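Local coordinates for chemotaxis protein CheX (Vibrio vulnificus, PDB 6VPW) that probably dephosphorylates the response regulator CheY in bacterial chemotaxis, as do other phosphatases of the CheX family, at residues I61-G66 against G146-E151. Sequence-based numbering, arbitrary orientation.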
ATOM      1  N   ILE A  61      -4.169  -7.472   1.004  1.00 24.14           N
ATOM      2  CA  ILE A  61      -4.814  -8.509   1.846  1.00 25.88           C
ATOM      3  C   ILE A  61      -5.103  -7.820   3.163  1.00 25.16           C
ATOM      4  O   ILE A  61      -4.140  -7.330   3.789  1.00 24.79           O
ATOM      5  CB  ILE A  61      -3.938  -9.748   2.085  1.00 28.79           C
ATOM      6  CG1 ILE A  61      -3.379 -10.328   0.786  1.00 31.61           C
ATOM      7  CG2 ILE A  61      -4.744 -10.770   2.866  1.00 29.78           C
ATOM      8  CD1 ILE A  61      -2.380 -11.435   1.014  1.00 38.08           C
ATOM      9  N   THR A  62      -6.370  -7.803   3.559  1.00 24.83           N
ATOM     10  CA  THR A  62      -6.762  -7.133   4.818  1.00 25.31           C
ATOM     11  C   THR A  62      -7.308  -8.193   5.765  1.00 25.79           C
ATOM     12  O   THR A  62      -8.130  -9.021   5.301  1.00 24.56           O
ATOM     13  CB  THR A  62      -7.791  -6.037   4.526  1.00 28.57           C
ATOM     14  OG1 THR A  62      -7.158  -5.075   3.671  1.00 29.35           O
ATOM     15  CG2 THR A  62      -8.296  -5.398   5.798  1.00 30.10           C
ATOM     16  N   PHE A  63      -6.885  -8.130   7.029  1.00 25.44           N
ATOM     17  CA  PHE A  63      -7.328  -9.095   8.061  1.00 25.77           C
ATOM     18  C   PHE A  63      -7.954  -8.399   9.265  1.00 26.89           C
ATOM     19  O   PHE A  63      -7.450  -7.334   9.703  1.00 26.90           O
ATOM     20  CB  PHE A  63      -6.131  -9.867   8.629  1.00 27.91           C
ATOM     21  CG  PHE A  63      -5.369 -10.696   7.632  1.00 28.67           C
ATOM     22  CD1 PHE A  63      -5.737 -12.001   7.364  1.00 30.46           C
ATOM     23  CD2 PHE A  63      -4.299 -10.157   6.939  1.00 32.21           C
ATOM     24  CE1 PHE A  63      -5.031 -12.761   6.446  1.00 32.29           C
ATOM     25  CE2 PHE A  63      -3.589 -10.920   6.028  1.00 32.65           C
ATOM     26  CZ  PHE A  63      -3.944 -12.227   5.802  1.00 32.03           C
ATOM     27  N   ASP A  64      -8.988  -9.039   9.818  1.00 28.85           N
ATOM     28  CA  ASP A  64      -9.502  -8.648  11.154  1.00 30.09           C
ATOM     29  C   ASP A  64      -8.406  -9.024  12.154  1.00 30.27           C
ATOM     30  O   ASP A  64      -7.699 -10.030  11.898  1.00 30.18           O
ATOM     31  CB  ASP A  64     -10.817  -9.357  11.504  1.00 31.68           C
ATOM     32  CG  ASP A  64     -12.015  -8.840  10.729  1.00 33.91           C
ATOM     33  OD1 ASP A  64     -11.871  -7.798  10.090  1.00 35.32           O
ATOM     34  OD2 ASP A  64     -13.077  -9.490  10.772  1.00 36.83           O
ATOM     35  N   GLU A  65      -8.288  -8.276  13.256  1.00 32.67           N
ATOM     36  CA  GLU A  65      -7.242  -8.553  14.276  1.00 35.48           C
ATOM     37  C   GLU A  65      -7.353  -9.999  14.763  1.00 33.46           C
ATOM     38  O   GLU A  65      -6.305 -10.679  14.825  1.00 33.49           O
ATOM     39  CB  GLU A  65      -7.364  -7.572  15.448  1.00 40.29           C
ATOM     40  CG  GLU A  65      -6.368  -7.822  16.563  1.00 46.97           C
ATOM     41  CD  GLU A  65      -6.273  -6.689  17.572  1.00 52.12           C
ATOM     42  OE1 GLU A  65      -5.439  -6.789  18.493  1.00 62.11           O
ATOM     43  OE2 GLU A  65      -7.020  -5.706  17.423  1.00 52.94           O
ATOM     44  N   GLY A  66      -8.572 -10.449  15.077  1.00 35.50           N
ATOM     45  CA  GLY A  66      -8.791 -11.812  15.601  1.00 35.70           C
ATOM     46  C   GLY A  66      -8.193 -12.866  14.687  1.00 34.87           C
ATOM     47  O   GLY A  66      -7.535 -13.799  15.192  1.00 36.30           O
ATOM     48  N   GLY A 146     -12.592 -14.325  12.505  1.00 36.41           N
ATOM     49  CA  GLY A 146     -12.694 -13.015  11.854  1.00 36.20           C
ATOM     50  C   GLY A 146     -12.609 -13.127  10.342  1.00 36.03           C
ATOM     51  O   GLY A 146     -12.294 -14.226   9.822  1.00 34.89           O
ATOM     52  N   ASN A 147     -12.796 -11.989   9.681  1.00 36.03           N
ATOM     53  CA  ASN A 147     -12.903 -11.923   8.209  1.00 35.56           C
ATOM     54  C   ASN A 147     -11.635 -11.309   7.607  1.00 32.83           C
ATOM     55  O   ASN A 147     -10.797 -10.727   8.343  1.00 31.68           O
ATOM     56  CB  ASN A 147     -14.165 -11.149   7.807  1.00 37.95           C
ATOM     57  CG  ASN A 147     -15.448 -11.793   8.301  1.00 41.02           C
ATOM     58  OD1 ASN A 147     -15.520 -13.004   8.510  1.00 39.50           O
ATOM     59  ND2 ASN A 147     -16.478 -10.989   8.481  1.00 45.52           N
ATOM     60  N   ALA A 148     -11.506 -11.477   6.300  1.00 30.72           N
ATOM     61  CA  ALA A 148     -10.371 -10.918   5.553  1.00 29.45           C
ATOM     62  C   ALA A 148     -10.859 -10.602   4.147  1.00 29.12           C
ATOM     63  O   ALA A 148     -11.976 -11.013   3.786  1.00 30.65           O
ATOM     64  CB  ALA A 148      -9.228 -11.905   5.521  1.00 29.77           C
ATOM     65  N   PHE A 149     -10.060  -9.874   3.388  1.00 28.03           N
ATOM     66  CA  PHE A 149     -10.441  -9.720   1.972  1.00 29.76           C
ATOM     67  C   PHE A 149      -9.205  -9.332   1.174  1.00 26.94           C
ATOM     68  O   PHE A 149      -8.267  -8.690   1.706  1.00 25.30           O
ATOM     69  CB  PHE A 149     -11.623  -8.765   1.783  1.00 34.57           C
ATOM     70  CG  PHE A 149     -11.460  -7.425   2.433  1.00 35.85           C
ATOM     71  CD1 PHE A 149     -10.792  -6.399   1.778  1.00 42.68           C
ATOM     72  CD2 PHE A 149     -11.963  -7.193   3.702  1.00 39.82           C
ATOM     73  CE1 PHE A 149     -10.630  -5.158   2.384  1.00 41.34           C
ATOM     74  CE2 PHE A 149     -11.794  -5.956   4.308  1.00 43.01           C
ATOM     75  CZ  PHE A 149     -11.137  -4.941   3.646  1.00 44.17           C
ATOM     76  N   ILE A 150      -9.196  -9.820  -0.051  1.00 25.66           N
ATOM     77  CA  ILE A 150      -8.157  -9.454  -1.044  1.00 25.84           C
ATOM     78  C   ILE A 150      -8.794  -8.426  -1.968  1.00 27.23           C
ATOM     79  O   ILE A 150      -9.988  -8.604  -2.331  1.00 27.19           O
ATOM     80  CB  ILE A 150      -7.664 -10.655  -1.864  1.00 27.46           C
ATOM     81  CG1 ILE A 150      -6.926 -11.667  -0.996  1.00 29.35           C
ATOM     82  CG2 ILE A 150      -6.789 -10.186  -3.032  1.00 27.50           C
ATOM     83  CD1 ILE A 150      -6.632 -12.957  -1.714  1.00 33.46           C
ATOM     84  N   GLU A 151      -8.049  -7.373  -2.281  1.00 27.09           N
ATOM     85  CA  GLU A 151      -8.521  -6.438  -3.323  1.00 28.71           C
ATOM     86  C   GLU A 151      -7.417  -6.414  -4.368  1.00 29.16           C
ATOM     87  O   GLU A 151      -6.194  -6.422  -3.990  1.00 25.25           O
ATOM     88  CB  GLU A 151      -8.865  -5.047  -2.802  1.00 33.24           C
ATOM     89  CG  GLU A 151     -10.101  -5.006  -1.931  1.00 38.23           C
ATOM     90  CD  GLU A 151     -10.566  -3.590  -1.642  1.00 42.31           C
ATOM     91  OE1 GLU A 151     -11.384  -3.410  -0.721  1.00 48.51           O
ATOM     92  OE2 GLU A 151     -10.120  -2.680  -2.347  1.00 44.81           O
TER
HETATM   93  O   HOH W   1      -7.523  -5.775   1.005  1.00 29.47           O
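Thr62 and Phe149 face each other as a hydrogen-bonded pair on neighbouring antiparallel strands. Thr62 N reaches Phe149 O at 2.8 Å, with an N-H...O angle of 165°. Phe149 N returns a bond of the same length to Thr62 O. The two side chains leave the sheet on the same face and run side by side. Phe149 has its CG between the backbone N and the carbonyl carbon (chi1 52°), which brings the ring across toward the neighbouring strand and over Thr62. Every side-chain atom of Thr62 meets this ring. CB makes a CH-pi contact over one face, 3.8 Å from the ring centroid and displaced toward the rim. CG2 lies near CZ and CE2 of the ring. OG1 passes CE1 and turns to polar partners: Ser45 OG on strand 44-51, and a water at 2.8 Å. That water also donates to Phe149 O, so this carbonyl is gripped by both Thr62 N and the water. On the other face of the sheet, Ile61 CG1 lies 4.2 Å from Ile150 CG1. Next along this face, Phe63 CD1 meets Ala148 CB. Both are non-hydrogen-bonded pairs. Past the strand end, Asp64 N bonds Asn147 O. The Asp64 side chain points across to the same residue, and its OD2 accepts a hydrogen bond from Asn147 N at 2.7 Å. The N-H comes from well above the carboxylate plane, 56° out of it. Backbone and side chain of Asp64 thus hold Asn147 from two points. Asp64 stands at the N-cap position of helix 65-76, although its side chain makes no capping bond. The contact joins two central strands of the antiparallel sheet in this CheC-like, CheX-family fold, at the point where strand 56-63 gives way to helix 65-76.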